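Local coordinates for protein alkaline phosphatase (Thermus thermophilus, PDB 7KWD) that probably hydrolyses phosphate monoesters as an alkaline phosphatase, a homodimeric enzyme that uses two zinc ions and one magnesium ion, at residues D236-G241 with A293-E298; G272-A277 with W288-A293. One frame throughout, in Å; residues are numbered along the deposited sequence.

Contact 1 of 2, residues D236-G241 with A293-E298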
loop_
_atom_site.group_PDB
_atom_site.type_symbol
_atom_site.label_atom_id
_atom_site.label_comp_id
_atom_site.label_asym_id
_atom_site.label_seq_id
_atom_site.Cartn_x
_atom_site.Cartn_y
_atom_site.Cartn_z
ATOM N N ASP A 236 -3.331 2.649 24.945
ATOM C CA ASP A 236 -3.765 3.327 26.161
ATOM C C ASP A 236 -4.264 2.314 27.186
ATOM O O ASP A 236 -3.910 2.398 28.365
ATOM C CB ASP A 236 -4.828 4.369 25.800
ATOM C CG ASP A 236 -4.290 5.466 24.867
ATOM O OD1 ASP A 236 -3.116 5.851 25.012
ATOM O OD2 ASP A 236 -5.036 5.957 23.984
ATOM N N ARG A 237 -5.025 1.313 26.750
ATOM C CA ARG A 237 -5.446 0.255 27.658
ATOM C C ARG A 237 -4.240 -0.419 28.295
ATOM O O ARG A 237 -4.239 -0.694 29.503
ATOM C CB ARG A 237 -6.292 -0.768 26.890
ATOM C CG ARG A 237 -6.730 -1.984 27.680
ATOM C CD ARG A 237 -7.102 -3.157 26.756
ATOM N NE ARG A 237 -5.880 -3.847 26.373
ATOM C CZ ARG A 237 -5.267 -4.737 27.149
ATOM N NH1 ARG A 237 -5.793 -5.053 28.327
ATOM N NH2 ARG A 237 -4.153 -5.322 26.744
ATOM N N ARG A 238 -3.217 -0.710 27.483
ATOM C CA ARG A 238 -2.084 -1.512 27.923
ATOM C C ARG A 238 -1.216 -0.751 28.921
ATOM O O ARG A 238 -0.845 -1.299 29.960
ATOM C CB ARG A 238 -1.247 -1.938 26.709
ATOM C CG ARG A 238 -0.063 -2.864 27.034
ATOM C CD ARG A 238 0.545 -3.481 25.748
ATOM N NE ARG A 238 -0.381 -4.474 25.208
ATOM C CZ ARG A 238 -0.350 -5.756 25.531
ATOM N NH1 ARG A 238 0.590 -6.196 26.357
ATOM N NH2 ARG A 238 -1.244 -6.598 25.018
ATOM N N PHE A 239 -0.902 0.513 28.633
ATOM C CA PHE A 239 0.107 1.253 29.375
ATOM C C PHE A 239 -0.432 2.331 30.298
ATOM O O PHE A 239 0.332 2.834 31.120
ATOM C CB PHE A 239 1.093 1.899 28.403
ATOM C CG PHE A 239 1.832 0.916 27.587
ATOM C CD1 PHE A 239 2.643 -0.029 28.192
ATOM C CD2 PHE A 239 1.705 0.906 26.221
ATOM C CE1 PHE A 239 3.320 -0.956 27.436
ATOM C CE2 PHE A 239 2.390 -0.016 25.462
ATOM C CZ PHE A 239 3.195 -0.947 26.069
ATOM N N GLN A 240 -1.696 2.717 30.181
ATOM C CA GLN A 240 -2.259 3.740 31.037
ATOM C C GLN A 240 -3.322 3.184 31.970
ATOM O O GLN A 240 -4.094 3.956 32.526
ATOM C CB GLN A 240 -2.856 4.887 30.216
ATOM C CG GLN A 240 -1.916 5.493 29.240
ATOM C CD GLN A 240 -0.762 6.202 29.926
ATOM O OE1 GLN A 240 -0.943 6.797 30.987
ATOM N NE2 GLN A 240 0.440 6.151 29.309
ATOM N N GLY A 241 -3.418 1.863 32.096
ATOM C CA GLY A 241 -4.251 1.258 33.104
ATOM C C GLY A 241 -5.735 1.486 32.964
ATOM O O GLY A 241 -6.460 1.356 33.945
ATOM N N ALA A 293 -5.477 -6.769 17.332
ATOM C CA ALA A 293 -6.170 -7.587 16.343
ATOM C C ALA A 293 -5.481 -8.938 16.166
ATOM O O ALA A 293 -6.149 -9.969 15.993
ATOM C CB ALA A 293 -6.217 -6.859 15.001
ATOM N N ASP A 294 -4.141 -8.952 16.224
ATOM C CA ASP A 294 -3.419 -10.198 16.005
ATOM C C ASP A 294 -3.745 -11.205 17.090
ATOM O O ASP A 294 -3.905 -12.401 16.815
ATOM C CB ASP A 294 -1.914 -9.919 15.925
ATOM C CG ASP A 294 -1.189 -10.877 15.002
ATOM O OD1 ASP A 294 -1.449 -10.843 13.775
ATOM O OD2 ASP A 294 -0.367 -11.658 15.500
ATOM N N GLU A 295 -3.891 -10.744 18.325
ATOM C CA GLU A 295 -4.292 -11.670 19.384
ATOM C C GLU A 295 -5.664 -12.247 19.098
ATOM O O GLU A 295 -5.946 -13.413 19.413
ATOM C CB GLU A 295 -4.310 -10.974 20.742
ATOM C CG GLU A 295 -2.931 -10.638 21.274
ATOM C CD GLU A 295 -2.993 -9.954 22.649
ATOM O OE1 GLU A 295 -2.369 -8.873 22.799
ATOM O OE2 GLU A 295 -3.675 -10.490 23.565
ATOM N N VAL A 296 -6.551 -11.425 18.532
ATOM C CA VAL A 296 -7.897 -11.893 18.195
ATOM C C VAL A 296 -7.831 -12.936 17.094
ATOM O O VAL A 296 -8.526 -13.961 17.141
ATOM C CB VAL A 296 -8.798 -10.710 17.791
ATOM C CG1 VAL A 296 -10.144 -11.212 17.234
ATOM C CG2 VAL A 296 -9.029 -9.775 19.001
ATOM N N LEU A 297 -6.989 -12.690 16.088
ATOM C CA LEU A 297 -6.801 -13.629 14.983
ATOM C C LEU A 297 -6.482 -15.015 15.495
ATOM O O LEU A 297 -7.014 -16.013 14.993
ATOM C CB LEU A 297 -5.672 -13.125 14.119
ATOM C CG LEU A 297 -5.627 -13.349 12.626
ATOM C CD1 LEU A 297 -6.946 -13.090 11.957
ATOM C CD2 LEU A 297 -4.507 -12.405 12.112
ATOM N N GLU A 298 -5.608 -15.088 16.491
ATOM C CA GLU A 298 -5.200 -16.361 17.041
ATOM C C GLU A 298 -6.386 -17.051 17.654
ATOM O O GLU A 298 -6.584 -18.249 17.448
ATOM C CB GLU A 298 -4.094 -16.135 18.057
ATOM C CG GLU A 298 -2.796 -15.791 17.345
ATOM C CD GLU A 298 -1.595 -15.669 18.254
ATOM O OE1 GLU A 298 -1.772 -15.238 19.413
ATOM O OE2 GLU A 298 -0.470 -15.973 17.784
#
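Arg238 NH2 reaches Glu295 OE1 at 3.4 Å, and this salt bridge is the one direct contact between 236-241, at the end of helix 234-239, and 293-298, midway along helix 283-306. It is a long ion pair with no cross-segment hydrogen bond to tighten it. OE1 approaches the guanidinium obliquely, and the guanidinium and carboxylate planes stand 70° apart. The two backbones are well separated, with 13.5 Å between Arg238 CA and Glu295 CA, and both side chains must cross the gap, coming from opposite directions. With chi1 at -177°, Arg238 lays CG opposite the backbone N and beside the carbonyl carbon; the chain then bends at chi3 before its guanidinium reaches the glutamate, while Glu295 runs on extended beyond CG (chi2 -179°). Arg238 CG is packed as well, over the centre of the Phe239 ring, 3.8 Å above the plane.

The stronger partner of Arg238 is Glu234, one turn back on the same helix, whose OE2 pairs with Arg238 NE while its OE1 takes Arg237 NE. The neighbouring guanidinium therefore belongs to the same cluster: Arg238 NH2 lies in the plane of Arg237 at its edge, and Arg237 NH2 stays 5.6 Å from Glu295 OE1. Across the way, Glu295 also packs on Lys248 of helix 247-259.

The two arginines and the glutamates Glu234 and Glu295 probably balance one another's charge, with Lys248 near Glu295 adding to the positive side, and the long, oblique bond at this partly exposed site, away from the metal ions, suggests a mainly electrostatic tie between the helices.

Contact 2 of 2, residues G272-A277 with W288-A293. With ZN (zinc ion), chain F.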
loop_
_atom_site.group_PDB
_atom_site.type_symbol
_atom_site.label_atom_id
_atom_site.label_comp_id
_atom_site.label_asym_id
_atom_site.label_seq_id
_atom_site.Cartn_x
_atom_site.Cartn_y
_atom_site.Cartn_z
ATOM N N GLY A 272 -11.641 -1.543 14.834
ATOM C CA GLY A 272 -12.112 -0.339 14.192
ATOM C C GLY A 272 -11.296 0.888 14.412
ATOM O O GLY A 272 -11.585 1.930 13.793
ATOM N N ARG A 273 -10.287 0.843 15.286
ATOM C CA ARG A 273 -9.538 2.053 15.605
ATOM C C ARG A 273 -8.150 2.064 14.982
ATOM O O ARG A 273 -7.403 3.042 15.155
ATOM C CB ARG A 273 -9.455 2.243 17.125
ATOM C CG ARG A 273 -10.861 2.213 17.793
ATOM C CD ARG A 273 -10.996 3.093 19.043
ATOM N NE ARG A 273 -10.903 4.507 18.673
ATOM C CZ ARG A 273 -10.537 5.472 19.505
ATOM N NH1 ARG A 273 -10.240 5.198 20.772
ATOM N NH2 ARG A 273 -10.470 6.709 19.050
ATOM N N ILE A 274 -7.803 1.026 14.219
ATOM C CA ILE A 274 -6.676 1.143 13.302
ATOM C C ILE A 274 -6.868 2.373 12.430
ATOM O O ILE A 274 -5.968 3.209 12.305
ATOM C CB ILE A 274 -6.534 -0.129 12.451
ATOM C CG1 ILE A 274 -6.177 -1.331 13.339
ATOM C CG2 ILE A 274 -5.535 0.097 11.324
ATOM C CD1 ILE A 274 -6.341 -2.683 12.612
ATOM N N ASP A 275 -8.060 2.494 11.823
ATOM C CA ASP A 275 -8.436 3.675 11.052
ATOM C C ASP A 275 -8.197 4.953 11.846
ATOM O O ASP A 275 -7.513 5.863 11.381
ATOM C CB ASP A 275 -9.909 3.545 10.638
ATOM C CG ASP A 275 -10.390 4.675 9.788
ATOM O OD1 ASP A 275 -9.817 4.861 8.679
ATOM O OD2 ASP A 275 -11.357 5.356 10.214
ATOM N N HIS A 276 -8.695 5.002 13.080
ATOM C CA HIS A 276 -8.616 6.226 13.867
ATOM C C HIS A 276 -7.173 6.615 14.136
ATOM O O HIS A 276 -6.803 7.785 14.018
ATOM C CB HIS A 276 -9.362 6.052 15.189
ATOM C CG HIS A 276 -10.817 5.777 15.003
ATOM N ND1 HIS A 276 -11.644 5.434 16.038
ATOM C CD2 HIS A 276 -11.585 5.766 13.890
ATOM C CE1 HIS A 276 -12.869 5.238 15.585
ATOM N NE2 HIS A 276 -12.862 5.433 14.283
ATOM N N ALA A 277 -6.343 5.646 14.528
ATOM C CA ALA A 277 -4.946 5.965 14.769
ATOM C C ALA A 277 -4.294 6.459 13.500
ATOM O O ALA A 277 -3.448 7.355 13.537
ATOM C CB ALA A 277 -4.201 4.747 15.304
ATOM N N TRP A 288 -0.293 -0.869 18.005
ATOM C CA TRP A 288 -0.860 -1.639 19.105
ATOM C C TRP A 288 -2.277 -2.114 18.794
ATOM O O TRP A 288 -2.666 -3.189 19.261
ATOM C CB TRP A 288 -0.788 -0.843 20.429
ATOM C CG TRP A 288 0.585 -1.012 21.005
ATOM C CD1 TRP A 288 1.587 -0.103 20.999
ATOM C CD2 TRP A 288 1.122 -2.193 21.615
ATOM N NE1 TRP A 288 2.705 -0.630 21.572
ATOM C CE2 TRP A 288 2.447 -1.915 21.964
ATOM C CE3 TRP A 288 0.605 -3.446 21.910
ATOM C CZ2 TRP A 288 3.271 -2.851 22.581
ATOM C CZ3 TRP A 288 1.424 -4.380 22.532
ATOM C CH2 TRP A 288 2.739 -4.072 22.864
ATOM N N ASP A 289 -3.049 -1.374 17.993
ATOM C CA ASP A 289 -4.362 -1.900 17.601
ATOM C C ASP A 289 -4.212 -3.017 16.571
ATOM O O ASP A 289 -5.036 -3.943 16.516
ATOM C CB ASP A 289 -5.270 -0.777 17.075
ATOM C CG ASP A 289 -6.093 -0.120 18.194
ATOM O OD1 ASP A 289 -5.520 0.083 19.282
ATOM O OD2 ASP A 289 -7.314 0.147 18.023
ATOM N N VAL A 290 -3.143 -2.983 15.784
ATOM C CA VAL A 290 -2.879 -4.104 14.897
ATOM C C VAL A 290 -2.441 -5.313 15.696
ATOM O O VAL A 290 -2.815 -6.443 15.371
ATOM C CB VAL A 290 -1.824 -3.730 13.847
ATOM C CG1 VAL A 290 -1.434 -4.968 13.039
ATOM C CG2 VAL A 290 -2.379 -2.675 12.923
ATOM N N LEU A 291 -1.641 -5.089 16.762
ATOM C CA LEU A 291 -1.198 -6.189 17.616
ATOM C C LEU A 291 -2.368 -6.725 18.440
ATOM O O LEU A 291 -2.491 -7.932 18.645
ATOM C CB LEU A 291 -0.055 -5.751 18.546
ATOM C CG LEU A 291 1.226 -5.336 17.836
ATOM C CD1 LEU A 291 2.346 -5.078 18.812
ATOM C CD2 LEU A 291 1.716 -6.408 16.854
ATOM N N ALA A 292 -3.275 -5.853 18.854
ATOM C CA ALA A 292 -4.473 -6.351 19.522
ATOM C C ALA A 292 -5.330 -7.206 18.582
ATOM O O ALA A 292 -5.913 -8.215 18.996
ATOM C CB ALA A 292 -5.311 -5.179 20.037
ATOM N N ALA A 293 -5.477 -6.769 17.332
ATOM C CA ALA A 293 -6.170 -7.587 16.343
ATOM C C ALA A 293 -5.481 -8.938 16.166
ATOM O O ALA A 293 -6.149 -9.969 15.993
ATOM C CB ALA A 293 -6.217 -6.859 15.001
HETATM ZN ZN ZN F . -11.757 6.710 8.810
HETATM O O HOH W 1 -9.221 -1.287 16.841
#
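Helix 273-277 and helix 288-293 run nearly antiparallel, 166° between their directions, and come nearest where Ile274 CA lies 5.8 Å from Asp289 CA. At that point Asp289 turns its carboxylate toward Arg273. A water bridges the two, accepting from Arg273 N at 2.8 Å and donating to Asp289 OD2 at 2.7 Å. The same OD2 lies close against the arginine stem, 3.1 Å from Arg273 CB, while Asp289 OD1 accepts from Glu234 N. Next to this polar joint Ile274 and Val290 cross at about a right angle. The isoleucine is extended past CG1 (chi2 167°), which carries Ile274 CD1 to within 4.0 Å of Val290 CG2; its CG1 slides by Asp289 CB.

The pair forms a helical hairpin, with helix 273-280 following strand 265-271 of the alkaline phosphatase core and turning directly into helix 283-306. In the first helix Asp275 binds a zinc ion through OD2 at 2.0 Å and, more distantly, through OD1, which also hydrogen-bonds Thr320; His279 and His433 complete the site.

Arg273 bends away from the second helix beyond CB and donates from NE to His276 ND1 at 2.9 Å, almost straight (173°) and in the plane of both groups. Its NH2 bonds the same ND1 weakly and pairs with Glu350; Tyr233 adds a cation-pi contact. With an alanine here, His276 ND1 would probably lose both the NE and the weak NH2 bond and Glu350 its charged mate, leaving the imidazole freer to turn. Gly272 O lies over the centre of one face of the His276 ring, 3.7 Å above the plane.

The two contacts lie 9 Å apart, centre to centre, and both draw on helix 283-306, meeting at Ala293. In chain order the segments run 236-241, 272-277, 288-293, 293-298, so contact 2 is nested inside the loop that contact 1 closes. They touch directly as well: Trp288 packs its CZ3 against Arg238 NE at 3.2 Å. Contact 2 sits in the buried core beside the zinc site, whereas contact 1 lies further out, toward the surface. Glu234 connects them, its backbone serving the aspartate of one and its carboxylate the arginines of the other. One long helix thus joins the metal-binding hairpin to the peripheral helix 234-239.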